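Local coordinates for protein Glp_546_48378_50642 (Giardia intestinalis, PDB 2QVW) that cleaves double-stranded RNA into short interfering RNAs of 21 to 23 base pairs for the RNA interference pathway, at residues V349-D359 and L539-Y547; N420-F428 and I568-Y579. All coordinates share one frame; numbering follows the deposited sequence.

The two contacts tie the first RNase III region of Dicer to chain that follows much later. Their segments alternate along the sequence: 349-359, 420-428, 539-547, then 568-579. Their centres are about 16 Å apart, on the same side of the chain's centre. Helix 330-356 connects them. It supplies one segment of contact 1, and its Ile348 packs on Ile422 and Glu426 of contact 2. The later segments lie before and after strand 562-564, which pairs with strand 545-547. The contacts also touch directly, Leu541 O against Tyr579 CE1 at 3.5 Å. Contact 1 is buried beside a manganese site. Contact 2 lies at the surface, away from the annotated sites.

Contact 1: V349-D359 and L539-Y547; sequences VTARLLCLFPD and LWLGSPGFY
The Trp540 indole has Arg352 over one face and leucine methyls at its edge. Arg352 CB lies 3.5 Å from the centroid of the Trp540 six-membered ring, a CH-pi contact. Leu353 CD2 and Leu356 CD2 reach the rim near the ring plane. The Phe546 ring takes Leu354 CD2 over one face, 4.1 Å from the Phe546 centroid. The Tyr547 ring takes Pro358 CB over one face, and Asp359 CB lies at its edge. The Arg352 guanidinium stands 88° to the indole plane and works through its edge. NH1 of Arg352 donates to Trp540 O at 2.8 Å. Arg352 NH1 also donates to Ser543 O at 3.2 Å, on a lone pair in the carbonyl plane. NH2 adds a weak bond to Ser543 O. The Arg352 chain bends at chi2 and chi3, which carries the guanidinium from the indole to these two carbonyls.

Trp540 is a knob in a hole made by Val349, Arg352, Leu353 and Leu356 of helix 330-356. This helix belongs to the first RNase III domain and carries Glu338, a probable manganese ligand. Leu354 also packs on Leu652 of helix 648-669, which lies in the second RNase III domain and carries the manganese ligand Glu651. Through Leu354 this helix of the first RNase III domain touches the second.

Ser543 lies in the chain between the helix that holds Trp540 and strand 545-547. Ser543 OG donates to Leu539 O at 3.1 Å, and its N shares that acceptor. Ser543 CB packs on Cys355 CB at 3.5 Å, and Cys355 SG lies alongside Gly545 CA. Pro358 and Asp359 belong to a manganese site. Beside it, Tyr547 N donates to Pro358 O at 2.9 Å, with the donor tilted 26° from the carbonyl plane.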
loop_
_atom_site.group_PDB
_atom_site.type_symbol
_atom_site.label_atom_id
_atom_site.label_comp_id
_atom_site.label_asym_id
_atom_site.label_seq_id
_atom_site.Cartn_x
_atom_site.Cartn_y
_atom_site.Cartn_z
ATOM N N VAL A 349 -18.982 8.926 -3.378
ATOM C CA VAL A 349 -19.767 10.120 -3.117
ATOM C C VAL A 349 -20.905 10.313 -4.100
ATOM O O VAL A 349 -22.028 10.599 -3.694
ATOM C CB VAL A 349 -18.868 11.377 -3.123
ATOM C CG1 VAL A 349 -19.704 12.635 -2.879
ATOM C CG2 VAL A 349 -17.814 11.249 -2.043
ATOM N N THR A 350 -20.616 10.162 -5.386
ATOM C CA THR A 350 -21.633 10.317 -6.418
ATOM C C THR A 350 -22.782 9.338 -6.205
ATOM O O THR A 350 -23.957 9.701 -6.307
ATOM C CB THR A 350 -21.060 10.055 -7.801
ATOM O OG1 THR A 350 -19.972 10.954 -8.050
ATOM C CG2 THR A 350 -22.142 10.250 -8.857
ATOM N N ALA A 351 -22.433 8.094 -5.907
ATOM C CA ALA A 351 -23.420 7.056 -5.677
ATOM C C ALA A 351 -24.256 7.311 -4.435
ATOM O O ALA A 351 -25.478 7.370 -4.515
ATOM C CB ALA A 351 -22.724 5.709 -5.563
ATOM N N ARG A 352 -23.592 7.465 -3.291
ATOM C CA ARG A 352 -24.281 7.685 -2.023
ATOM C C ARG A 352 -25.111 8.967 -1.937
ATOM O O ARG A 352 -26.120 8.998 -1.236
ATOM C CB ARG A 352 -23.274 7.625 -0.878
ATOM C CG ARG A 352 -22.794 6.219 -0.571
ATOM C CD ARG A 352 -23.944 5.364 -0.057
ATOM N NE ARG A 352 -24.684 4.677 -1.110
ATOM C CZ ARG A 352 -25.946 4.264 -0.994
ATOM N NH1 ARG A 352 -26.619 4.479 0.125
ATOM N NH2 ARG A 352 -26.538 3.620 -1.991
ATOM N N LEU A 353 -24.696 10.013 -2.646
ATOM C CA LEU A 353 -25.439 11.276 -2.649
ATOM C C LEU A 353 -26.716 11.122 -3.476
ATOM O O LEU A 353 -27.761 11.680 -3.134
ATOM C CB LEU A 353 -24.592 12.416 -3.236
ATOM C CG LEU A 353 -23.582 13.163 -2.361
ATOM C CD1 LEU A 353 -22.801 14.149 -3.186
ATOM C CD2 LEU A 353 -24.301 13.895 -1.271
ATOM N N LEU A 354 -26.617 10.377 -4.576
ATOM C CA LEU A 354 -27.760 10.133 -5.445
ATOM C C LEU A 354 -28.898 9.574 -4.604
ATOM O O LEU A 354 -30.037 10.017 -4.718
ATOM C CB LEU A 354 -27.388 9.119 -6.528
ATOM C CG LEU A 354 -27.339 9.544 -8.005
ATOM C CD1 LEU A 354 -26.470 10.761 -8.168
ATOM C CD2 LEU A 354 -26.791 8.399 -8.851
ATOM N N CYS A 355 -28.574 8.596 -3.760
ATOM C CA CYS A 355 -29.543 7.962 -2.885
ATOM C C CYS A 355 -29.922 8.823 -1.690
ATOM O O CYS A 355 -31.055 8.769 -1.213
ATOM C CB CYS A 355 -29.004 6.625 -2.382
ATOM S SG CYS A 355 -28.917 5.347 -3.638
ATOM N N LEU A 356 -28.986 9.619 -1.194
ATOM C CA LEU A 356 -29.285 10.460 -0.044
ATOM C C LEU A 356 -30.210 11.608 -0.427
ATOM O O LEU A 356 -30.957 12.117 0.403
ATOM C CB LEU A 356 -27.999 11.017 0.550
ATOM C CG LEU A 356 -28.172 11.884 1.793
ATOM C CD1 LEU A 356 -28.969 11.133 2.856
ATOM C CD2 LEU A 356 -26.802 12.263 2.320
ATOM N N PHE A 357 -30.139 12.011 -1.691
ATOM C CA PHE A 357 -30.966 13.088 -2.239
ATOM C C PHE A 357 -31.498 12.591 -3.593
ATOM O O PHE A 357 -31.116 13.104 -4.656
ATOM C CB PHE A 357 -30.122 14.347 -2.445
ATOM C CG PHE A 357 -29.463 14.853 -1.196
ATOM C CD1 PHE A 357 -30.209 15.482 -0.208
ATOM C CD2 PHE A 357 -28.090 14.727 -1.022
ATOM C CE1 PHE A 357 -29.595 15.981 0.934
ATOM C CE2 PHE A 357 -27.473 15.222 0.115
ATOM C CZ PHE A 357 -28.223 15.848 1.091
ATOM N N PRO A 358 -32.393 11.582 -3.560
ATOM C CA PRO A 358 -33.000 10.975 -4.745
ATOM C C PRO A 358 -33.773 11.938 -5.625
ATOM O O PRO A 358 -34.055 11.646 -6.791
ATOM C CB PRO A 358 -33.891 9.900 -4.144
ATOM C CG PRO A 358 -34.340 10.541 -2.891
ATOM C CD PRO A 358 -33.050 11.080 -2.342
ATOM N N ASP A 359 -34.117 13.085 -5.055
ATOM C CA ASP A 359 -34.864 14.111 -5.771
ATOM C C ASP A 359 -33.994 15.253 -6.294
ATOM O O ASP A 359 -34.423 16.018 -7.160
ATOM C CB ASP A 359 -35.957 14.683 -4.866
ATOM C CG ASP A 359 -36.477 16.017 -5.359
ATOM O OD1 ASP A 359 -35.780 17.038 -5.147
ATOM O OD2 ASP A 359 -37.572 16.032 -5.967
ATOM N N LEU A 539 -28.285 6.807 6.938
ATOM C CA LEU A 539 -28.959 7.267 5.733
ATOM C C LEU A 539 -27.989 7.376 4.569
ATOM O O LEU A 539 -28.383 7.238 3.408
ATOM C CB LEU A 539 -29.596 8.629 5.964
ATOM C CG LEU A 539 -31.026 8.588 6.478
ATOM C CD1 LEU A 539 -31.468 9.979 6.871
ATOM C CD2 LEU A 539 -31.922 8.011 5.390
ATOM N N TRP A 540 -26.722 7.638 4.893
ATOM C CA TRP A 540 -25.671 7.764 3.891
ATOM C C TRP A 540 -25.558 6.447 3.153
ATOM O O TRP A 540 -25.823 6.385 1.951
ATOM C CB TRP A 540 -24.346 8.133 4.569
ATOM C CG TRP A 540 -23.140 8.148 3.662
ATOM C CD1 TRP A 540 -22.145 7.212 3.616
ATOM C CD2 TRP A 540 -22.806 9.134 2.665
ATOM N NE1 TRP A 540 -21.213 7.547 2.659
ATOM C CE2 TRP A 540 -21.592 8.720 2.059
ATOM C CE3 TRP A 540 -23.411 10.325 2.225
ATOM C CZ2 TRP A 540 -20.969 9.456 1.036
ATOM C CZ3 TRP A 540 -22.788 11.060 1.206
ATOM C CH2 TRP A 540 -21.580 10.618 0.626
ATOM N N LEU A 541 -25.205 5.390 3.878
ATOM C CA LEU A 541 -25.059 4.079 3.259
ATOM C C LEU A 541 -26.325 3.249 3.263
ATOM O O LEU A 541 -26.307 2.083 2.883
ATOM C CB LEU A 541 -23.954 3.280 3.947
ATOM C CG LEU A 541 -23.098 3.907 5.052
ATOM C CD1 LEU A 541 -23.839 3.877 6.375
ATOM C CD2 LEU A 541 -21.813 3.111 5.173
ATOM N N GLY A 542 -27.430 3.853 3.670
ATOM C CA GLY A 542 -28.679 3.113 3.723
ATOM C C GLY A 542 -29.662 3.332 2.588
ATOM O O GLY A 542 -30.235 2.365 2.083
ATOM N N SER A 543 -29.862 4.586 2.189
ATOM C CA SER A 543 -30.811 4.896 1.133
ATOM C C SER A 543 -30.734 3.949 -0.071
ATOM O O SER A 543 -29.658 3.688 -0.637
ATOM C CB SER A 543 -30.644 6.353 0.700
ATOM O OG SER A 543 -30.977 7.212 1.788
ATOM N N PRO A 544 -31.896 3.405 -0.466
ATOM C CA PRO A 544 -32.135 2.465 -1.570
ATOM C C PRO A 544 -31.900 2.931 -3.006
ATOM O O PRO A 544 -31.224 2.235 -3.765
ATOM C CB PRO A 544 -33.586 2.029 -1.338
ATOM C CG PRO A 544 -34.198 3.271 -0.777
ATOM C CD PRO A 544 -33.161 3.722 0.220
ATOM N N GLY A 545 -32.460 4.080 -3.380
ATOM C CA GLY A 545 -32.284 4.556 -4.740
ATOM C C GLY A 545 -32.648 6.006 -4.996
ATOM O O GLY A 545 -32.798 6.790 -4.063
ATOM N N PHE A 546 -32.810 6.366 -6.264
ATOM C CA PHE A 546 -33.127 7.740 -6.621
ATOM C C PHE A 546 -34.229 7.828 -7.660
ATOM O O PHE A 546 -34.631 6.815 -8.241
ATOM C CB PHE A 546 -31.870 8.421 -7.152
ATOM C CG PHE A 546 -31.179 7.642 -8.241
ATOM C CD1 PHE A 546 -31.529 7.827 -9.576
ATOM C CD2 PHE A 546 -30.214 6.680 -7.929
ATOM C CE1 PHE A 546 -30.934 7.065 -10.584
ATOM C CE2 PHE A 546 -29.611 5.912 -8.932
ATOM C CZ PHE A 546 -29.973 6.105 -10.258
ATOM N N TYR A 547 -34.712 9.047 -7.896
ATOM C CA TYR A 547 -35.775 9.277 -8.869
ATOM C C TYR A 547 -35.182 9.880 -10.114
ATOM O O TYR A 547 -34.169 10.564 -10.038
ATOM C CB TYR A 547 -36.808 10.270 -8.338
ATOM C CG TYR A 547 -37.213 10.079 -6.907
ATOM C CD1 TYR A 547 -37.803 8.893 -6.475
ATOM C CD2 TYR A 547 -37.003 11.089 -5.977
ATOM C CE1 TYR A 547 -38.169 8.720 -5.149
ATOM C CE2 TYR A 547 -37.366 10.925 -4.649
ATOM C CZ TYR A 547 -37.944 9.743 -4.245
ATOM O OH TYR A 547 -38.285 9.591 -2.926
#

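Contact 2: N420-F428 and I568-Y579; sequences NGIYGCEEF and IYHRSVQCPVLY
Tyr423 and Cys575 make the nearest backbone approach, with CA atoms 8.7 Å apart. No backbone hydrogen bond joins the segments, so side chains bridge the gap. Most of segment 420-428 belongs to helix 421-433. This helix packs on helices 404-417 and 330-356 of the helical RNase III fold, with Ile422 touching Phe416 and Ile348. Segment 568-579 is irregular chain between strand 562-564 and helix 591-602. It curves around the Tyr423 side chain. The contact thus fastens a long loop to the outside of a catalytic domain.

Tyr423 reaches into the curve with its hydroxyl foremost. Tyr423 OH donates to Val573 O at 2.7 Å, on a lone pair in the carbonyl plane. Val573 O also lies at the edge of the tyrosine ring, in its plane. Tyr579 CE2 comes to the ring edge as well, 4.2 Å from Tyr423 CE2. Cys575 CB packs 4.1 Å from Tyr423 CE2.

Arg571 passes over one face of the same ring, running the other way. Its CZ is 5.1 Å from the Tyr423 centroid, so any cation-pi attraction is weak. The Arg571 chain is extended, with chi2 -180° and chi3 -176°, and this brings its guanidinium to the helix. Ile422 CG2 lies over one guanidinium face and Ile568 CB over the opposite face. The guanidinium is sandwiched between the two isoleucines, which limits its rotation.

Arg571 has two acidic partners. NE forms a salt bridge to Glu737 of helix 737-748, which ties the loop to a further part of the chain. NH1 forms a salt bridge to Glu426. Its partner OE1 of Glu426 is 2.9 Å from Arg571 NH1, which comes from above the carboxylate plane, 37° out of it.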
loop_
_atom_site.group_PDB
_atom_site.type_symbol
_atom_site.label_atom_id
_atom_site.label_comp_id
_atom_site.label_asym_id
_atom_site.label_seq_id
_atom_site.Cartn_x
_atom_site.Cartn_y
_atom_site.Cartn_z
ATOM N N ASN A 420 -8.897 -4.812 2.500
ATOM C CA ASN A 420 -10.223 -4.356 2.926
ATOM C C ASN A 420 -11.026 -3.772 1.769
ATOM O O ASN A 420 -12.256 -3.739 1.812
ATOM C CB ASN A 420 -10.102 -3.310 4.034
ATOM C CG ASN A 420 -9.486 -3.870 5.289
ATOM O OD1 ASN A 420 -9.731 -5.026 5.653
ATOM N ND2 ASN A 420 -8.689 -3.053 5.972
ATOM N N GLY A 421 -10.309 -3.294 0.753
ATOM C CA GLY A 421 -10.925 -2.733 -0.435
ATOM C C GLY A 421 -12.011 -1.693 -0.271
ATOM O O GLY A 421 -12.053 -0.970 0.727
ATOM N N ILE A 422 -12.892 -1.633 -1.271
ATOM C CA ILE A 422 -13.996 -0.675 -1.298
ATOM C C ILE A 422 -14.791 -0.692 0.005
ATOM O O ILE A 422 -15.213 0.354 0.498
ATOM C CB ILE A 422 -14.939 -0.938 -2.514
ATOM C CG1 ILE A 422 -15.957 0.196 -2.631
ATOM C CG2 ILE A 422 -15.625 -2.293 -2.375
ATOM C CD1 ILE A 422 -16.755 0.147 -3.893
ATOM N N TYR A 423 -14.989 -1.886 0.556
ATOM C CA TYR A 423 -15.690 -2.034 1.823
ATOM C C TYR A 423 -14.944 -1.210 2.880
ATOM O O TYR A 423 -15.540 -0.711 3.839
ATOM C CB TYR A 423 -15.709 -3.501 2.234
ATOM C CG TYR A 423 -16.921 -4.267 1.766
ATOM C CD1 TYR A 423 -16.786 -5.528 1.191
ATOM C CD2 TYR A 423 -18.207 -3.756 1.942
ATOM C CE1 TYR A 423 -17.900 -6.263 0.804
ATOM C CE2 TYR A 423 -19.326 -4.483 1.563
ATOM C CZ TYR A 423 -19.164 -5.739 0.994
ATOM O OH TYR A 423 -20.259 -6.488 0.634
ATOM N N GLY A 424 -13.634 -1.071 2.687
ATOM C CA GLY A 424 -12.826 -0.304 3.604
ATOM C C GLY A 424 -12.951 1.187 3.369
ATOM O O GLY A 424 -13.198 1.947 4.306
ATOM N N CYS A 425 -12.773 1.622 2.125
ATOM C CA CYS A 425 -12.878 3.045 1.791
ATOM C C CYS A 425 -14.224 3.566 2.267
ATOM O O CYS A 425 -14.314 4.632 2.876
ATOM C CB CYS A 425 -12.786 3.248 0.283
ATOM S SG CYS A 425 -11.552 2.246 -0.509
ATOM N N GLU A 426 -15.267 2.792 1.980
ATOM C CA GLU A 426 -16.633 3.139 2.348
ATOM C C GLU A 426 -16.747 3.389 3.845
ATOM O O GLU A 426 -17.369 4.366 4.276
ATOM C CB GLU A 426 -17.586 2.021 1.936
ATOM C CG GLU A 426 -17.600 1.757 0.441
ATOM C CD GLU A 426 -18.514 0.604 0.052
ATOM O OE1 GLU A 426 -18.240 -0.548 0.453
ATOM O OE2 GLU A 426 -19.509 0.854 -0.656
ATOM N N GLU A 427 -16.152 2.506 4.638
ATOM C CA GLU A 427 -16.182 2.659 6.085
ATOM C C GLU A 427 -15.409 3.909 6.460
ATOM O O GLU A 427 -15.932 4.784 7.140
ATOM C CB GLU A 427 -15.546 1.447 6.763
ATOM C CG GLU A 427 -15.401 1.596 8.266
ATOM C CD GLU A 427 -14.743 0.401 8.906
ATOM O OE1 GLU A 427 -15.344 -0.691 8.876
ATOM O OE2 GLU A 427 -13.620 0.555 9.435
ATOM N N PHE A 428 -14.153 3.972 6.022
ATOM C CA PHE A 428 -13.285 5.118 6.277
ATOM C C PHE A 428 -14.076 6.383 5.970
ATOM O O PHE A 428 -14.101 7.324 6.758
ATOM C CB PHE A 428 -12.063 5.043 5.363
ATOM C CG PHE A 428 -11.129 6.202 5.501
ATOM C CD1 PHE A 428 -10.363 6.354 6.648
ATOM C CD2 PHE A 428 -11.025 7.158 4.493
ATOM C CE1 PHE A 428 -9.511 7.440 6.791
ATOM C CE2 PHE A 428 -10.172 8.241 4.633
ATOM C CZ PHE A 428 -9.417 8.380 5.782
ATOM N N ILE A 568 -24.047 -3.657 -4.716
ATOM C CA ILE A 568 -23.179 -4.075 -3.641
ATOM C C ILE A 568 -23.519 -5.473 -3.116
ATOM O O ILE A 568 -22.691 -6.124 -2.480
ATOM C CB ILE A 568 -23.231 -3.028 -2.521
ATOM C CG1 ILE A 568 -22.916 -3.668 -1.173
ATOM C CG2 ILE A 568 -24.581 -2.337 -2.536
ATOM C CD1 ILE A 568 -22.853 -2.684 -0.064
ATOM N N TYR A 569 -24.731 -5.943 -3.394
ATOM C CA TYR A 569 -25.162 -7.275 -2.961
ATOM C C TYR A 569 -24.638 -8.331 -3.920
ATOM O O TYR A 569 -24.816 -9.523 -3.697
ATOM C CB TYR A 569 -26.689 -7.348 -2.918
ATOM C CG TYR A 569 -27.316 -6.621 -1.749
ATOM C CD1 TYR A 569 -27.360 -7.203 -0.476
ATOM C CD2 TYR A 569 -27.861 -5.350 -1.908
ATOM C CE1 TYR A 569 -27.933 -6.532 0.604
ATOM C CE2 TYR A 569 -28.433 -4.677 -0.835
ATOM C CZ TYR A 569 -28.465 -5.269 0.415
ATOM O OH TYR A 569 -29.008 -4.582 1.474
ATOM N N HIS A 570 -24.004 -7.880 -4.998
ATOM C CA HIS A 570 -23.430 -8.771 -6.009
ATOM C C HIS A 570 -21.961 -9.071 -5.694
ATOM O O HIS A 570 -21.377 -10.016 -6.228
ATOM C CB HIS A 570 -23.521 -8.135 -7.401
ATOM C CG HIS A 570 -24.848 -8.305 -8.071
ATOM N ND1 HIS A 570 -25.375 -9.542 -8.374
ATOM C CD2 HIS A 570 -25.747 -7.396 -8.517
ATOM C CE1 HIS A 570 -26.541 -9.386 -8.977
ATOM N NE2 HIS A 570 -26.790 -8.094 -9.078
ATOM N N ARG A 571 -21.368 -8.259 -4.827
ATOM C CA ARG A 571 -19.978 -8.446 -4.461
ATOM C C ARG A 571 -19.780 -9.831 -3.869
ATOM O O ARG A 571 -20.601 -10.298 -3.078
ATOM C CB ARG A 571 -19.549 -7.366 -3.467
ATOM C CG ARG A 571 -19.614 -5.965 -4.047
ATOM C CD ARG A 571 -19.176 -4.919 -3.050
ATOM N NE ARG A 571 -19.336 -3.574 -3.585
ATOM C CZ ARG A 571 -19.104 -2.466 -2.893
ATOM N NH1 ARG A 571 -18.701 -2.542 -1.634
ATOM N NH2 ARG A 571 -19.278 -1.280 -3.462
ATOM N N SER A 572 -18.688 -10.482 -4.264
ATOM C CA SER A 572 -18.373 -11.825 -3.792
ATOM C C SER A 572 -18.342 -11.949 -2.275
ATOM O O SER A 572 -18.663 -13.002 -1.740
ATOM C CB SER A 572 -17.039 -12.289 -4.375
ATOM O OG SER A 572 -15.998 -11.385 -4.060
ATOM N N VAL A 573 -17.955 -10.889 -1.578
ATOM C CA VAL A 573 -17.914 -10.937 -0.120
ATOM C C VAL A 573 -19.055 -10.088 0.406
ATOM O O VAL A 573 -19.206 -8.932 0.008
ATOM C CB VAL A 573 -16.597 -10.361 0.444
ATOM C CG1 VAL A 573 -16.449 -10.759 1.900
ATOM C CG2 VAL A 573 -15.413 -10.829 -0.388
ATOM N N GLN A 574 -19.855 -10.650 1.302
ATOM C CA GLN A 574 -20.984 -9.906 1.856
ATOM C C GLN A 574 -20.761 -9.449 3.291
ATOM O O GLN A 574 -19.993 -10.047 4.036
ATOM C CB GLN A 574 -22.263 -10.745 1.785
ATOM C CG GLN A 574 -22.811 -10.936 0.386
ATOM C CD GLN A 574 -22.939 -9.631 -0.359
ATOM O OE1 GLN A 574 -21.972 -9.149 -0.939
ATOM N NE2 GLN A 574 -24.131 -9.041 -0.338
ATOM N N CYS A 575 -21.463 -8.388 3.667
ATOM C CA CYS A 575 -21.365 -7.812 4.993
ATOM C C CYS A 575 -22.767 -7.610 5.581
ATOM O O CYS A 575 -23.228 -6.483 5.747
ATOM C CB CYS A 575 -20.628 -6.480 4.902
ATOM S SG CYS A 575 -20.335 -5.683 6.465
ATOM N N PRO A 576 -23.463 -8.713 5.905
ATOM C CA PRO A 576 -24.817 -8.679 6.476
ATOM C C PRO A 576 -24.953 -7.763 7.686
ATOM O O PRO A 576 -25.930 -7.029 7.806
ATOM C CB PRO A 576 -25.075 -10.135 6.838
ATOM C CG PRO A 576 -24.287 -10.875 5.803
ATOM C CD PRO A 576 -22.995 -10.102 5.764
ATOM N N VAL A 577 -23.972 -7.815 8.584
ATOM C CA VAL A 577 -23.981 -6.983 9.788
ATOM C C VAL A 577 -24.632 -5.643 9.504
ATOM O O VAL A 577 -25.444 -5.158 10.288
ATOM C CB VAL A 577 -22.554 -6.708 10.309
ATOM C CG1 VAL A 577 -22.615 -5.781 11.508
ATOM C CG2 VAL A 577 -21.864 -8.022 10.679
ATOM N N LEU A 578 -24.274 -5.049 8.374
ATOM C CA LEU A 578 -24.832 -3.761 8.000
ATOM C C LEU A 578 -25.889 -3.917 6.923
ATOM O O LEU A 578 -27.084 -3.895 7.193
ATOM C CB LEU A 578 -23.728 -2.826 7.500
ATOM C CG LEU A 578 -22.639 -2.427 8.497
ATOM C CD1 LEU A 578 -21.585 -1.592 7.790
ATOM C CD2 LEU A 578 -23.247 -1.651 9.650
ATOM N N TYR A 579 -25.431 -4.084 5.694
ATOM C CA TYR A 579 -26.319 -4.225 4.559
ATOM C C TYR A 579 -27.359 -5.318 4.729
ATOM O O TYR A 579 -28.547 -5.089 4.499
ATOM C CB TYR A 579 -25.476 -4.441 3.307
ATOM C CG TYR A 579 -24.625 -3.225 3.034
ATOM C CD1 TYR A 579 -25.219 -2.016 2.670
ATOM C CD2 TYR A 579 -23.242 -3.249 3.229
ATOM C CE1 TYR A 579 -24.466 -0.858 2.508
ATOM C CE2 TYR A 579 -22.473 -2.089 3.072
ATOM C CZ TYR A 579 -23.094 -0.898 2.711
ATOM O OH TYR A 579 -22.356 0.256 2.533
#